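Local coordinates for protein probable tRNA pseudouridine synthase D (Methanosarcina mazei, PDB 1Z2Z) that probably converts uridine 13 of transfer RNA to pseudouridine, as a member of the TruD family of pseudouridine synthases, at residues 276-281 and 339-344; 138-143 and 401-406; 203-208 and 219-224; 52-57 and 111-116; 295-300 and 318-323. One frame throughout, in Å; residues are numbered along the deposited sequence.

Contact 1 of 5, residues 276-281 and 339-344; sequences YIYNII and APLPGY
Three residues on one side of a helix, Ile-277, Tyr-278 and Ile-281, press against the extended loop Ala-339 to Pro-342. Tyr-278 has the largest share. Its CB meets the CD2 methyl of Leu-341 at 3.8 Å, while further out on the ring CE2 lies 3.5 Å from CB of Ala-339, which comes in obliquely. Between these two, the carbonyl O of Pro-340 sits at the ring edge, near its plane. With CG anti to the backbone N (chi1 164°), the ring is sent outward past the O of Pro-340 to Ala-339, while CB stays beside Leu-341.

The two isoleucines each take a proline. CG2 of Ile-277 reaches CG of Pro-342 at 3.5 Å, and one helical turn on, the CD1 methyl of Ile-281 touches CG of Pro-340, also at 3.5 Å, each isoleucine slanting across its proline. The CG2 methyl of Ile-281 also faces CB of Ala-339, more loosely.

Outside this layer, the phenol OH of Tyr-278 is hydrogen-bonded to the backbone O of Glu-387 and to that of Asn-168, which fixes the far end of the ring, and Phe-170 meets that ring edge-to-face. The loop is held in turn by backbone bonds of Ala-339 with Arg-386 and of Leu-341 with Thr-384. Helix 352-363 packs on Ile-277 and Ile-281 through Leu-361 and Val-360. The result is a wholly buried, apolar seam of helix against proline-rich loop, part of the core of the TRUD region (165-390) that marks this family of pseudouridine synthases.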
# COMPACT_ATOMS: atom_id res chain seq x y z
N TYR A 276 10.60 5.57 0.39
CA TYR A 276 11.80 4.84 0.02
C TYR A 276 12.78 4.85 1.19
O TYR A 276 13.17 3.79 1.71
CB TYR A 276 12.44 5.50 -1.18
CG TYR A 276 13.81 4.98 -1.51
CD1 TYR A 276 13.98 3.70 -2.02
CD2 TYR A 276 14.93 5.78 -1.34
CE1 TYR A 276 15.25 3.24 -2.36
CE2 TYR A 276 16.20 5.33 -1.68
CZ TYR A 276 16.35 4.06 -2.19
OH TYR A 276 17.62 3.64 -2.52
N ILE A 277 13.17 6.05 1.60
CA ILE A 277 14.10 6.23 2.70
C ILE A 277 13.58 5.53 3.94
O ILE A 277 14.34 4.88 4.68
CB ILE A 277 14.32 7.73 2.97
CG1 ILE A 277 15.02 8.35 1.75
CG2 ILE A 277 15.11 7.91 4.26
CD1 ILE A 277 14.98 9.88 1.66
N TYR A 278 12.28 5.63 4.16
CA TYR A 278 11.69 5.00 5.31
C TYR A 278 11.91 3.47 5.29
O TYR A 278 12.17 2.86 6.33
CB TYR A 278 10.20 5.36 5.38
CG TYR A 278 9.42 4.46 6.28
CD1 TYR A 278 9.01 3.21 5.86
CD2 TYR A 278 9.09 4.86 7.56
CE1 TYR A 278 8.28 2.38 6.69
CE2 TYR A 278 8.37 4.04 8.40
CZ TYR A 278 7.96 2.80 7.95
OH TYR A 278 7.21 1.99 8.78
N ASN A 279 11.81 2.85 4.12
CA ASN A 279 12.02 1.40 4.01
C ASN A 279 13.43 1.03 4.41
O ASN A 279 13.65 0.16 5.25
CB ASN A 279 11.78 0.94 2.56
CG ASN A 279 10.31 0.76 2.24
OD1 ASN A 279 9.88 1.07 1.13
ND2 ASN A 279 9.55 0.26 3.20
N ILE A 280 14.39 1.68 3.78
CA ILE A 280 15.79 1.43 4.08
C ILE A 280 15.98 1.46 5.59
O ILE A 280 16.44 0.48 6.18
CB ILE A 280 16.67 2.51 3.45
CG1 ILE A 280 16.32 2.63 1.97
CG2 ILE A 280 18.12 2.16 3.62
CD1 ILE A 280 17.12 3.66 1.25
N ILE A 281 15.59 2.58 6.20
CA ILE A 281 15.71 2.77 7.64
C ILE A 281 15.13 1.61 8.45
O ILE A 281 15.78 1.11 9.37
CB ILE A 281 15.02 4.07 8.09
CG1 ILE A 281 15.83 5.28 7.61
CG2 ILE A 281 14.85 4.08 9.62
CD1 ILE A 281 15.12 6.61 7.76
N ALA A 339 9.43 5.38 12.75
CA ALA A 339 10.61 5.60 11.92
C ALA A 339 10.37 6.91 11.19
O ALA A 339 9.23 7.29 10.95
CB ALA A 339 10.78 4.47 10.94
N PRO A 340 11.44 7.60 10.81
CA PRO A 340 11.30 8.87 10.11
C PRO A 340 10.98 8.88 8.64
O PRO A 340 11.48 8.06 7.87
CB PRO A 340 12.64 9.54 10.38
CG PRO A 340 13.58 8.38 10.31
CD PRO A 340 12.84 7.31 11.12
N LEU A 341 10.13 9.81 8.24
CA LEU A 341 9.80 10.00 6.85
C LEU A 341 10.37 11.39 6.59
O LEU A 341 9.66 12.39 6.58
CB LEU A 341 8.28 9.96 6.63
CG LEU A 341 7.67 8.61 6.18
CD1 LEU A 341 6.17 8.61 6.35
CD2 LEU A 341 8.02 8.37 4.74
N PRO A 342 11.70 11.46 6.40
CA PRO A 342 12.48 12.68 6.14
C PRO A 342 11.79 13.84 5.41
O PRO A 342 11.08 13.63 4.43
CB PRO A 342 13.70 12.15 5.38
CG PRO A 342 13.25 10.78 4.87
CD PRO A 342 12.49 10.27 6.04
N GLY A 343 12.02 15.05 5.92
CA GLY A 343 11.46 16.27 5.35
C GLY A 343 12.32 17.44 5.79
O GLY A 343 13.54 17.38 5.67
N TYR A 344 11.72 18.50 6.30
CA TYR A 344 12.52 19.62 6.77
C TYR A 344 12.10 20.00 8.18
O TYR A 344 12.49 21.03 8.71
CB TYR A 344 12.37 20.82 5.83
CG TYR A 344 11.01 21.48 5.84
CD1 TYR A 344 10.52 22.13 6.97
CD2 TYR A 344 10.22 21.51 4.69
CE1 TYR A 344 9.30 22.79 6.97
CE2 TYR A 344 8.99 22.17 4.68
CZ TYR A 344 8.54 22.80 5.82
OH TYR A 344 7.34 23.48 5.82

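Contact 2 of 5, residues 138-143 and 401-406; sequences TVRNIE and DELNPG
Arg-140 reaches from the end region of strand 130-142 across a type I beta turn running from Asp-401 to Asn-404. Apolar contact comes first: CD1 of Leu-403 lies over the centre of one guanidinium face, 4.0 Å from CZ, and CG2 of Thr-138 lies over the centre of the opposite one, so the flat group is sandwiched between two methyls. The CB of Asp-401 sits at its edge, in plane. The chain of Arg-140 is extended from CG to NE, which carries the guanidinium past Asp-401 to the outer corner of the turn.

Among the charges, NH2 of Arg-140 makes a long salt bridge of 3.9 Å to OE1 of Glu-402, the two planes standing 88° apart. The firmer partner is Asp-32, salt-bridged to NE. The carboxylate of Asp-401 is also near, but its placement is less certain.

Polar groups complete the contact. The amides of Asn-141 and Asn-404 stack with planes 11° apart, CB of Asn-141 lying 4.0 Å from CG of Asn-404, whose ND2 bonds to Gln-28. The turn itself closes through Asn-404 N to Asp-401 O, 3.1 Å. A G1 beta bulge at Asn-141 and Ile-142, opposite Ser-408, interrupts the strand here.

The charge of Arg-140 is probably balanced chiefly by Asp-32 and only at long range by Glu-402, and its hold on the turn rests on packing and charge balance more than on directed bonds.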
# COMPACT_ATOMS: atom_id res chain seq x y z
N THR A 138 -4.82 -18.22 0.17
CA THR A 138 -4.34 -19.58 -0.03
C THR A 138 -3.17 -19.61 -1.00
O THR A 138 -3.32 -19.20 -2.15
CB THR A 138 -5.45 -20.47 -0.62
OG1 THR A 138 -6.51 -20.59 0.33
CG2 THR A 138 -4.90 -21.85 -0.98
N VAL A 139 -2.02 -20.08 -0.53
CA VAL A 139 -0.84 -20.17 -1.37
C VAL A 139 -0.84 -21.62 -1.86
O VAL A 139 -1.10 -22.54 -1.07
CB VAL A 139 0.47 -19.86 -0.55
CG1 VAL A 139 1.64 -19.62 -1.48
CG2 VAL A 139 0.26 -18.65 0.35
N ARG A 140 -0.59 -21.83 -3.15
CA ARG A 140 -0.57 -23.17 -3.76
C ARG A 140 0.70 -23.42 -4.58
O ARG A 140 1.36 -22.48 -5.01
CB ARG A 140 -1.77 -23.36 -4.70
CG ARG A 140 -3.13 -23.41 -4.04
CD ARG A 140 -4.21 -23.67 -5.08
NE ARG A 140 -5.56 -23.68 -4.51
CZ ARG A 140 -6.00 -24.57 -3.64
NH1 ARG A 140 -7.24 -24.50 -3.17
NH2 ARG A 140 -5.22 -25.56 -3.22
N ASN A 141 1.03 -24.69 -4.78
CA ASN A 141 2.20 -25.10 -5.57
C ASN A 141 3.56 -24.87 -4.90
O ASN A 141 4.51 -24.38 -5.52
CB ASN A 141 2.20 -24.40 -6.93
CG ASN A 141 2.96 -25.17 -7.98
OD1 ASN A 141 3.31 -24.64 -9.04
ND2 ASN A 141 3.23 -26.44 -7.70
N ILE A 142 3.64 -25.24 -3.63
CA ILE A 142 4.86 -25.08 -2.89
C ILE A 142 5.71 -26.35 -2.99
O ILE A 142 5.21 -27.47 -2.84
CB ILE A 142 4.59 -24.77 -1.40
CG1 ILE A 142 5.91 -24.75 -0.63
CG2 ILE A 142 3.62 -25.78 -0.84
CD1 ILE A 142 5.77 -24.43 0.85
N GLU A 143 7.00 -26.14 -3.25
CA GLU A 143 7.97 -27.22 -3.40
C GLU A 143 8.21 -27.97 -2.09
O GLU A 143 9.31 -28.48 -1.86
CB GLU A 143 9.30 -26.65 -3.92
CG GLU A 143 10.02 -25.69 -2.94
CD GLU A 143 11.32 -25.09 -3.51
OE1 GLU A 143 12.22 -25.86 -3.91
OE2 GLU A 143 11.44 -23.84 -3.53
N ASP A 401 -2.53 -29.70 -1.66
CA ASP A 401 -3.44 -29.03 -2.57
C ASP A 401 -3.77 -29.87 -3.79
O ASP A 401 -2.90 -30.26 -4.58
CB ASP A 401 -2.87 -27.67 -3.01
CG ASP A 401 -1.76 -27.79 -4.02
OD1 ASP A 401 -0.94 -28.72 -3.88
OD2 ASP A 401 -1.70 -26.95 -4.95
N GLU A 402 -5.06 -30.14 -3.91
CA GLU A 402 -5.61 -30.91 -5.00
C GLU A 402 -5.15 -30.36 -6.35
O GLU A 402 -4.57 -31.08 -7.16
CB GLU A 402 -7.13 -30.88 -4.93
CG GLU A 402 -7.72 -30.90 -3.51
CD GLU A 402 -7.46 -29.61 -2.71
OE1 GLU A 402 -7.76 -28.49 -3.21
OE2 GLU A 402 -6.96 -29.73 -1.56
N LEU A 403 -5.41 -29.07 -6.61
CA LEU A 403 -5.02 -28.48 -7.89
C LEU A 403 -3.59 -28.75 -8.32
O LEU A 403 -3.30 -28.71 -9.51
CB LEU A 403 -5.25 -26.98 -7.87
CG LEU A 403 -6.66 -26.43 -8.08
CD1 LEU A 403 -7.49 -26.56 -6.81
CD2 LEU A 403 -6.51 -24.98 -8.48
N ASN A 404 -2.70 -28.99 -7.36
CA ASN A 404 -1.30 -29.26 -7.67
C ASN A 404 -0.83 -30.49 -6.92
O ASN A 404 -0.30 -30.38 -5.81
CB ASN A 404 -0.41 -28.07 -7.28
CG ASN A 404 -0.77 -26.80 -8.02
OD1 ASN A 404 -0.45 -26.64 -9.21
ND2 ASN A 404 -1.44 -25.88 -7.33
N PRO A 405 -1.01 -31.68 -7.52
CA PRO A 405 -0.63 -32.97 -6.93
C PRO A 405 0.87 -33.08 -6.66
O PRO A 405 1.69 -32.87 -7.56
CB PRO A 405 -1.14 -33.97 -7.95
CG PRO A 405 -0.99 -33.23 -9.24
CD PRO A 405 -1.49 -31.86 -8.90
N GLY A 406 1.22 -33.42 -5.42
CA GLY A 406 2.61 -33.56 -5.02
C GLY A 406 3.11 -32.33 -4.27
O GLY A 406 4.09 -32.41 -3.53

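Contact 3 of 5, residues 203-208 and 219-224; sequences AEPFPE and FVKDTL
The carboxylate of Glu-204 turns its OE1 toward the end of Lys-221, 3.9 Å from NZ, a long salt bridge. The other flat group is the ring of Phe-219: Thr-223 OG1 lies above one face, offset toward the rim, and CG1 of Val-220 is at its edge, in plane. That same OG1 donates to the carbonyl O of Phe-219 at 2.6 Å, while Asp-222 N reaches this oxygen from the other side of its plane.

Across the contact, Lys-221 does most of the work. Its CG stands anti to the backbone N (chi1 178°) and the chain runs straight until the last bond, laying CD 3.6 Å from CD of Pro-205, which it meets at about a right angle. At its base, CB is 3.5 Å from the CB of Ala-203, whose methyl also touches CG2 of Val-220 at 3.8 Å. An alanine in place of Lys-221 would keep the methyl contact but is likely to leave Glu-204 without this cation and Pro-205 without the chain lying across its CD.

Ala-203 is the first residue beyond helix 194-202, so the contact folds the connecting loop back onto helix 213-223, whose Lys-214, Arg-217 and Gln-218, earlier in the helix, also pack on Pro-205.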
# COMPACT_ATOMS: atom_id res chain seq x y z
N ALA A 203 8.37 9.80 -19.72
CA ALA A 203 8.88 8.62 -20.42
C ALA A 203 9.22 7.52 -19.42
O ALA A 203 8.48 7.29 -18.46
CB ALA A 203 10.11 9.00 -21.23
N GLU A 204 10.34 6.82 -19.64
CA GLU A 204 10.76 5.75 -18.74
C GLU A 204 9.81 4.56 -18.73
O GLU A 204 8.93 4.46 -17.87
CB GLU A 204 10.90 6.25 -17.30
CG GLU A 204 11.34 5.16 -16.34
CD GLU A 204 12.85 5.11 -16.16
OE1 GLU A 204 13.59 5.33 -17.15
OE2 GLU A 204 13.29 4.84 -15.02
N PRO A 205 9.99 3.63 -19.67
CA PRO A 205 9.16 2.43 -19.81
C PRO A 205 9.47 1.33 -18.79
O PRO A 205 10.60 1.22 -18.32
CB PRO A 205 9.46 1.98 -21.22
CG PRO A 205 10.92 2.28 -21.33
CD PRO A 205 11.01 3.67 -20.74
N PHE A 206 8.46 0.52 -18.47
CA PHE A 206 8.64 -0.58 -17.53
C PHE A 206 8.19 -1.90 -18.14
O PHE A 206 7.26 -1.94 -18.95
CB PHE A 206 7.89 -0.32 -16.22
CG PHE A 206 8.67 0.48 -15.21
CD1 PHE A 206 8.45 0.29 -13.85
CD2 PHE A 206 9.62 1.42 -15.62
CE1 PHE A 206 9.16 1.02 -12.91
CE2 PHE A 206 10.34 2.16 -14.68
CZ PHE A 206 10.11 1.96 -13.32
N PRO A 207 8.82 -3.02 -17.73
CA PRO A 207 8.49 -4.35 -18.24
C PRO A 207 7.08 -4.81 -17.93
O PRO A 207 6.68 -5.91 -18.33
CB PRO A 207 9.54 -5.24 -17.57
CG PRO A 207 9.74 -4.57 -16.25
CD PRO A 207 9.82 -3.11 -16.65
N GLU A 208 6.31 -3.98 -17.23
CA GLU A 208 4.94 -4.32 -16.88
C GLU A 208 3.97 -3.82 -17.94
O GLU A 208 2.93 -4.42 -18.19
CB GLU A 208 4.57 -3.67 -15.55
CG GLU A 208 3.24 -4.12 -15.01
CD GLU A 208 3.38 -5.35 -14.15
OE1 GLU A 208 4.17 -6.24 -14.53
OE2 GLU A 208 2.70 -5.42 -13.09
N PHE A 219 10.55 6.00 -26.80
CA PHE A 219 10.80 6.89 -27.92
C PHE A 219 11.22 8.27 -27.47
O PHE A 219 12.34 8.70 -27.74
CB PHE A 219 9.56 7.03 -28.80
CG PHE A 219 9.77 7.90 -30.01
CD1 PHE A 219 10.38 7.39 -31.15
CD2 PHE A 219 9.39 9.23 -30.01
CE1 PHE A 219 10.62 8.20 -32.26
CE2 PHE A 219 9.62 10.05 -31.12
CZ PHE A 219 10.23 9.53 -32.24
N VAL A 220 10.33 8.97 -26.78
CA VAL A 220 10.64 10.32 -26.33
C VAL A 220 11.70 10.36 -25.24
O VAL A 220 12.18 11.43 -24.88
CB VAL A 220 9.37 11.04 -25.81
CG1 VAL A 220 8.31 11.04 -26.90
CG2 VAL A 220 8.85 10.38 -24.54
N LYS A 221 12.06 9.19 -24.72
CA LYS A 221 13.06 9.10 -23.66
C LYS A 221 14.48 9.29 -24.20
O LYS A 221 15.40 9.63 -23.46
CB LYS A 221 12.94 7.75 -22.95
CG LYS A 221 13.94 7.48 -21.86
CD LYS A 221 13.39 6.39 -20.96
CE LYS A 221 14.38 5.99 -19.89
NZ LYS A 221 15.57 5.38 -20.51
N ASP A 222 14.65 9.08 -25.50
CA ASP A 222 15.96 9.24 -26.13
C ASP A 222 15.93 10.27 -27.26
O ASP A 222 16.95 10.51 -27.91
CB ASP A 222 16.49 7.89 -26.62
CG ASP A 222 15.40 6.97 -27.15
OD1 ASP A 222 14.69 7.36 -28.09
OD2 ASP A 222 15.25 5.85 -26.62
N THR A 223 14.77 10.88 -27.48
CA THR A 223 14.60 11.88 -28.54
C THR A 223 13.99 13.15 -27.98
O THR A 223 14.15 14.23 -28.55
CB THR A 223 13.66 11.39 -29.65
OG1 THR A 223 12.44 10.94 -29.06
CG2 THR A 223 14.31 10.27 -30.43
N LEU A 224 13.29 13.01 -26.86
CA LEU A 224 12.64 14.14 -26.20
C LEU A 224 11.66 14.85 -27.13
O LEU A 224 11.33 16.02 -26.91
CB LEU A 224 13.69 15.13 -25.68
CG LEU A 224 14.67 14.63 -24.61
CD1 LEU A 224 15.64 15.73 -24.24
CD2 LEU A 224 13.90 14.17 -23.39

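Contact 4 of 5, residues 52-57 and 111-116; sequences VELTKR and KDIELK
Lys-116 and Glu-53 lie side by side on one face of an antiparallel strand pair, both chains extended: NZ of Lys-116 is 3.8 Å from OE1 of Glu-53, a long salt bridge. The same lysine pairs with Glu-114 and shares a water with OG1 of Thr-55.

On the other face, Leu-54 and Leu-115 lie side by side, pointing the same way, CD1 to CD2 3.9 Å. Lys-56 starts there too, its CB against CD1 of Ile-113, but CG sits between the backbone N and the carbonyl carbon (chi1 67°), and the chain leads away to a hydrogen bond with Thr-91 and a weak one with the backbone O of Asp-86, the predicted nucleophile.

At the strand end, Arg-57 slants across Asp-112, and NH2 makes a weak, salt-bridged bond of 3.4 Å to OD2, the planes 43° apart; Glu-31 pairs with NE. A leucine in place of Arg-57 would probably leave both acids short of a counter-charge, Asp-112 keeping Lys-111.

Five backbone bonds join the strands, among them Glu-53 N to Lys-116 O (2.7 Å) and Arg-57 N to Asp-112 O (2.9 Å). In the large mixed sheet, strand 49-57 pairs with 113-121 on one side and 90-98 on the other, with helix 61-72 packing on Leu-54 and Ile-113.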
# COMPACT_ATOMS: atom_id res chain seq x y z
N VAL A 52 -26.76 -2.35 1.32
CA VAL A 52 -26.64 -3.74 0.92
C VAL A 52 -25.27 -4.36 1.07
O VAL A 52 -24.25 -3.70 0.89
CB VAL A 52 -27.04 -3.87 -0.56
CG1 VAL A 52 -27.26 -5.32 -0.91
CG2 VAL A 52 -28.29 -3.05 -0.84
N GLU A 53 -25.25 -5.64 1.39
CA GLU A 53 -24.01 -6.38 1.53
C GLU A 53 -23.74 -6.95 0.15
O GLU A 53 -24.54 -7.72 -0.37
CB GLU A 53 -24.16 -7.51 2.52
CG GLU A 53 -22.89 -8.28 2.72
CD GLU A 53 -23.11 -9.53 3.54
OE1 GLU A 53 -23.13 -10.63 2.94
OE2 GLU A 53 -23.30 -9.42 4.77
N LEU A 54 -22.63 -6.54 -0.44
CA LEU A 54 -22.24 -6.97 -1.77
C LEU A 54 -21.23 -8.11 -1.71
O LEU A 54 -20.22 -8.02 -1.02
CB LEU A 54 -21.63 -5.78 -2.51
CG LEU A 54 -20.92 -6.00 -3.85
CD1 LEU A 54 -21.87 -6.70 -4.81
CD2 LEU A 54 -20.46 -4.64 -4.41
N THR A 55 -21.53 -9.21 -2.41
CA THR A 55 -20.62 -10.35 -2.44
C THR A 55 -20.37 -10.56 -3.90
O THR A 55 -21.31 -10.78 -4.66
CB THR A 55 -21.26 -11.61 -1.85
OG1 THR A 55 -21.78 -11.32 -0.55
CG2 THR A 55 -20.21 -12.71 -1.74
N LYS A 56 -19.12 -10.46 -4.30
CA LYS A 56 -18.79 -10.60 -5.70
C LYS A 56 -17.68 -11.60 -5.95
O LYS A 56 -16.79 -11.80 -5.13
CB LYS A 56 -18.45 -9.23 -6.29
CG LYS A 56 -17.17 -8.58 -5.76
CD LYS A 56 -17.05 -7.16 -6.27
CE LYS A 56 -15.60 -6.79 -6.49
NZ LYS A 56 -14.77 -7.27 -5.37
N ARG A 57 -17.74 -12.25 -7.11
CA ARG A 57 -16.76 -13.24 -7.45
C ARG A 57 -16.10 -12.87 -8.76
O ARG A 57 -16.75 -12.82 -9.81
CB ARG A 57 -17.43 -14.61 -7.57
CG ARG A 57 -16.49 -15.72 -7.98
CD ARG A 57 -17.17 -17.09 -7.94
NE ARG A 57 -16.20 -18.17 -8.25
CZ ARG A 57 -15.59 -18.32 -9.42
NH1 ARG A 57 -14.73 -19.32 -9.59
NH2 ARG A 57 -15.83 -17.49 -10.44
N LYS A 111 -24.63 -12.73 -12.41
CA LYS A 111 -23.78 -13.89 -12.27
C LYS A 111 -22.56 -13.62 -11.41
O LYS A 111 -21.77 -12.71 -11.69
CB LYS A 111 -23.35 -14.41 -13.65
CG LYS A 111 -22.73 -15.80 -13.62
CD LYS A 111 -22.06 -16.16 -14.94
CE LYS A 111 -21.30 -17.49 -14.87
NZ LYS A 111 -20.04 -17.46 -14.06
N ASP A 112 -22.41 -14.41 -10.35
CA ASP A 112 -21.30 -14.29 -9.42
C ASP A 112 -21.42 -13.01 -8.59
O ASP A 112 -20.43 -12.36 -8.26
CB ASP A 112 -19.96 -14.33 -10.18
CG ASP A 112 -19.57 -15.76 -10.62
OD1 ASP A 112 -20.15 -16.74 -10.07
OD2 ASP A 112 -18.68 -15.90 -11.49
N ILE A 113 -22.65 -12.68 -8.24
CA ILE A 113 -22.93 -11.51 -7.44
C ILE A 113 -24.07 -11.89 -6.54
O ILE A 113 -25.03 -12.52 -6.97
CB ILE A 113 -23.37 -10.34 -8.31
CG1 ILE A 113 -22.20 -9.92 -9.20
CG2 ILE A 113 -23.88 -9.20 -7.43
CD1 ILE A 113 -21.04 -9.31 -8.45
N GLU A 114 -23.98 -11.48 -5.29
CA GLU A 114 -25.00 -11.78 -4.34
C GLU A 114 -25.30 -10.47 -3.65
O GLU A 114 -24.38 -9.77 -3.24
CB GLU A 114 -24.46 -12.82 -3.37
CG GLU A 114 -25.50 -13.53 -2.55
CD GLU A 114 -25.09 -14.96 -2.24
OE1 GLU A 114 -24.17 -15.15 -1.40
OE2 GLU A 114 -25.67 -15.89 -2.84
N LEU A 115 -26.58 -10.12 -3.55
CA LEU A 115 -27.00 -8.87 -2.93
C LEU A 115 -27.91 -9.16 -1.74
O LEU A 115 -28.91 -9.86 -1.87
CB LEU A 115 -27.76 -8.02 -3.94
CG LEU A 115 -27.00 -7.46 -5.14
CD1 LEU A 115 -27.95 -6.61 -5.97
CD2 LEU A 115 -25.81 -6.61 -4.69
N LYS A 116 -27.58 -8.60 -0.58
CA LYS A 116 -28.38 -8.82 0.62
C LYS A 116 -28.60 -7.50 1.35
O LYS A 116 -27.66 -6.79 1.70
CB LYS A 116 -27.68 -9.83 1.54
CG LYS A 116 -27.15 -11.08 0.83
CD LYS A 116 -26.37 -12.02 1.76
CE LYS A 116 -25.67 -13.17 1.01
NZ LYS A 116 -24.71 -13.90 1.91
O HOH W 1 -21.54 -13.62 1.10

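Contact 5 of 5, residues 295-300 and 318-323; sequences AVEGDI and VTSETV
Val-318 points its branched side chain into the bend of residues 296-299, CG1 and CG2 both lying 3.3 Å from the carbonyl O of Val-296. CG1 goes deeper, lying 3.4 Å from CB of Asp-299 and packing against the backbone there. That placement follows from chi1 of 44°, which sets CG1 between the backbone N and the carbonyl carbon and CG2 anti to the N, and this turns both methyls to the bend. Further along, Val-323 turns its CG2 toward the carbonyl O of Ala-295, 4.1 Å away, a looser contact at the start of helix 323-330.

The bend is a type II beta turn from Val-296 to Asp-299, and Gly-298 occupies the third position with positive phi, where glycine is favoured. Its N donates to the carbonyl O of Val-318 at 2.7 Å, arriving from above the carbonyl plane, 42° out of it, which ties the turn to the loop by a backbone bond.

On the outer side, Glu-297 extends straight beyond CG and brings OE1 to within 2.8 Å of OG of Ser-320, which gives it a weak hydrogen bond; both residues are exposed. The carboxylate of Asp-299 leads away from the other segment: its OD2 takes a weak bond from Val-296 N across the turn and a salt bridge from Arg-285 of helix 263-287. Within 318-323, Thr-319 N bonds to OG1 of Thr-322 at 3.1 Å, which holds the loop beside Val-318.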
# COMPACT_ATOMS: atom_id res chain seq x y z
N ALA A 295 11.17 -0.58 22.88
CA ALA A 295 11.81 0.73 22.83
C ALA A 295 13.19 0.75 23.48
O ALA A 295 13.50 -0.08 24.33
CB ALA A 295 10.90 1.77 23.49
N VAL A 296 14.03 1.70 23.05
CA VAL A 296 15.38 1.86 23.60
C VAL A 296 15.61 3.33 23.92
O VAL A 296 14.67 4.12 23.95
CB VAL A 296 16.47 1.40 22.61
CG1 VAL A 296 16.28 -0.06 22.28
CG2 VAL A 296 16.44 2.26 21.36
N GLU A 297 16.85 3.71 24.16
CA GLU A 297 17.12 5.10 24.47
C GLU A 297 16.98 5.99 23.25
O GLU A 297 17.64 5.79 22.23
CB GLU A 297 18.51 5.26 25.08
CG GLU A 297 18.67 4.63 26.45
CD GLU A 297 20.05 4.85 27.03
OE1 GLU A 297 20.29 4.44 28.19
OE2 GLU A 297 20.91 5.42 26.31
N GLY A 298 16.10 6.99 23.35
CA GLY A 298 15.88 7.91 22.25
C GLY A 298 15.30 7.25 21.02
O GLY A 298 15.69 7.57 19.91
N ASP A 299 14.36 6.33 21.24
CA ASP A 299 13.72 5.59 20.15
C ASP A 299 12.63 6.40 19.42
O ASP A 299 12.46 6.25 18.20
CB ASP A 299 13.11 4.28 20.71
CG ASP A 299 13.42 3.06 19.84
OD1 ASP A 299 13.67 3.22 18.63
OD2 ASP A 299 13.39 1.93 20.37
N ILE A 300 11.91 7.26 20.15
CA ILE A 300 10.81 8.09 19.61
C ILE A 300 9.58 7.25 19.24
O ILE A 300 9.60 6.50 18.27
CB ILE A 300 11.21 8.91 18.35
CG1 ILE A 300 12.19 10.02 18.72
CG2 ILE A 300 9.98 9.57 17.73
CD1 ILE A 300 12.57 10.91 17.55
N VAL A 318 11.45 8.79 24.03
CA VAL A 318 11.87 7.95 25.16
C VAL A 318 13.32 8.21 25.56
O VAL A 318 14.18 8.42 24.70
CB VAL A 318 11.68 6.44 24.83
CG1 VAL A 318 12.18 6.15 23.43
CG2 VAL A 318 12.43 5.57 25.85
N THR A 319 13.59 8.21 26.86
CA THR A 319 14.94 8.44 27.38
C THR A 319 15.41 7.29 28.25
O THR A 319 14.76 6.25 28.33
CB THR A 319 15.04 9.74 28.20
OG1 THR A 319 14.04 9.73 29.22
CG2 THR A 319 14.86 10.96 27.31
N SER A 320 16.55 7.48 28.91
CA SER A 320 17.13 6.46 29.77
C SER A 320 16.32 6.20 31.03
O SER A 320 16.57 5.23 31.75
CB SER A 320 18.56 6.85 30.15
OG SER A 320 19.37 6.98 28.99
N GLU A 321 15.36 7.07 31.31
CA GLU A 321 14.54 6.93 32.50
C GLU A 321 13.11 6.45 32.19
O GLU A 321 12.56 5.62 32.92
CB GLU A 321 14.53 8.25 33.28
CG GLU A 321 14.23 9.49 32.45
CD GLU A 321 15.47 10.25 31.98
OE1 GLU A 321 16.39 9.63 31.38
OE2 GLU A 321 15.53 11.48 32.20
N THR A 322 12.51 6.96 31.11
CA THR A 322 11.15 6.58 30.75
C THR A 322 11.10 5.28 29.94
O THR A 322 10.03 4.75 29.66
CB THR A 322 10.45 7.70 29.94
OG1 THR A 322 11.09 7.84 28.66
CG2 THR A 322 10.53 9.03 30.69
N VAL A 323 12.28 4.77 29.58
CA VAL A 323 12.41 3.53 28.82
C VAL A 323 11.56 2.39 29.38
O VAL A 323 10.88 1.69 28.63
CB VAL A 323 13.89 3.06 28.77
CG1 VAL A 323 14.43 2.91 30.19
CG2 VAL A 323 14.01 1.74 28.02

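In the fold
Contacts 2 and 4 both reach the large mixed sheet, through strands 130-142 and 113-121, which follow each other in the chain; their centres are 28 Å apart and nearest atoms about 10 Å. Contact 4 is the one that comes near the active site: the side chain of Lys-56 is about 6 Å from that of Asp-86, the predicted nucleophile. Contacts 1, 3 and 5 lie in the TRUD region, which occupies much of the long interval between the two segments of contact 2. Contact 5 falls in sequence between the halves of contact 1, with nearest atoms about 6 Å apart. Contacts 4 and 5, whose centres are 50 Å apart, sit on opposite sides of the chain's centre.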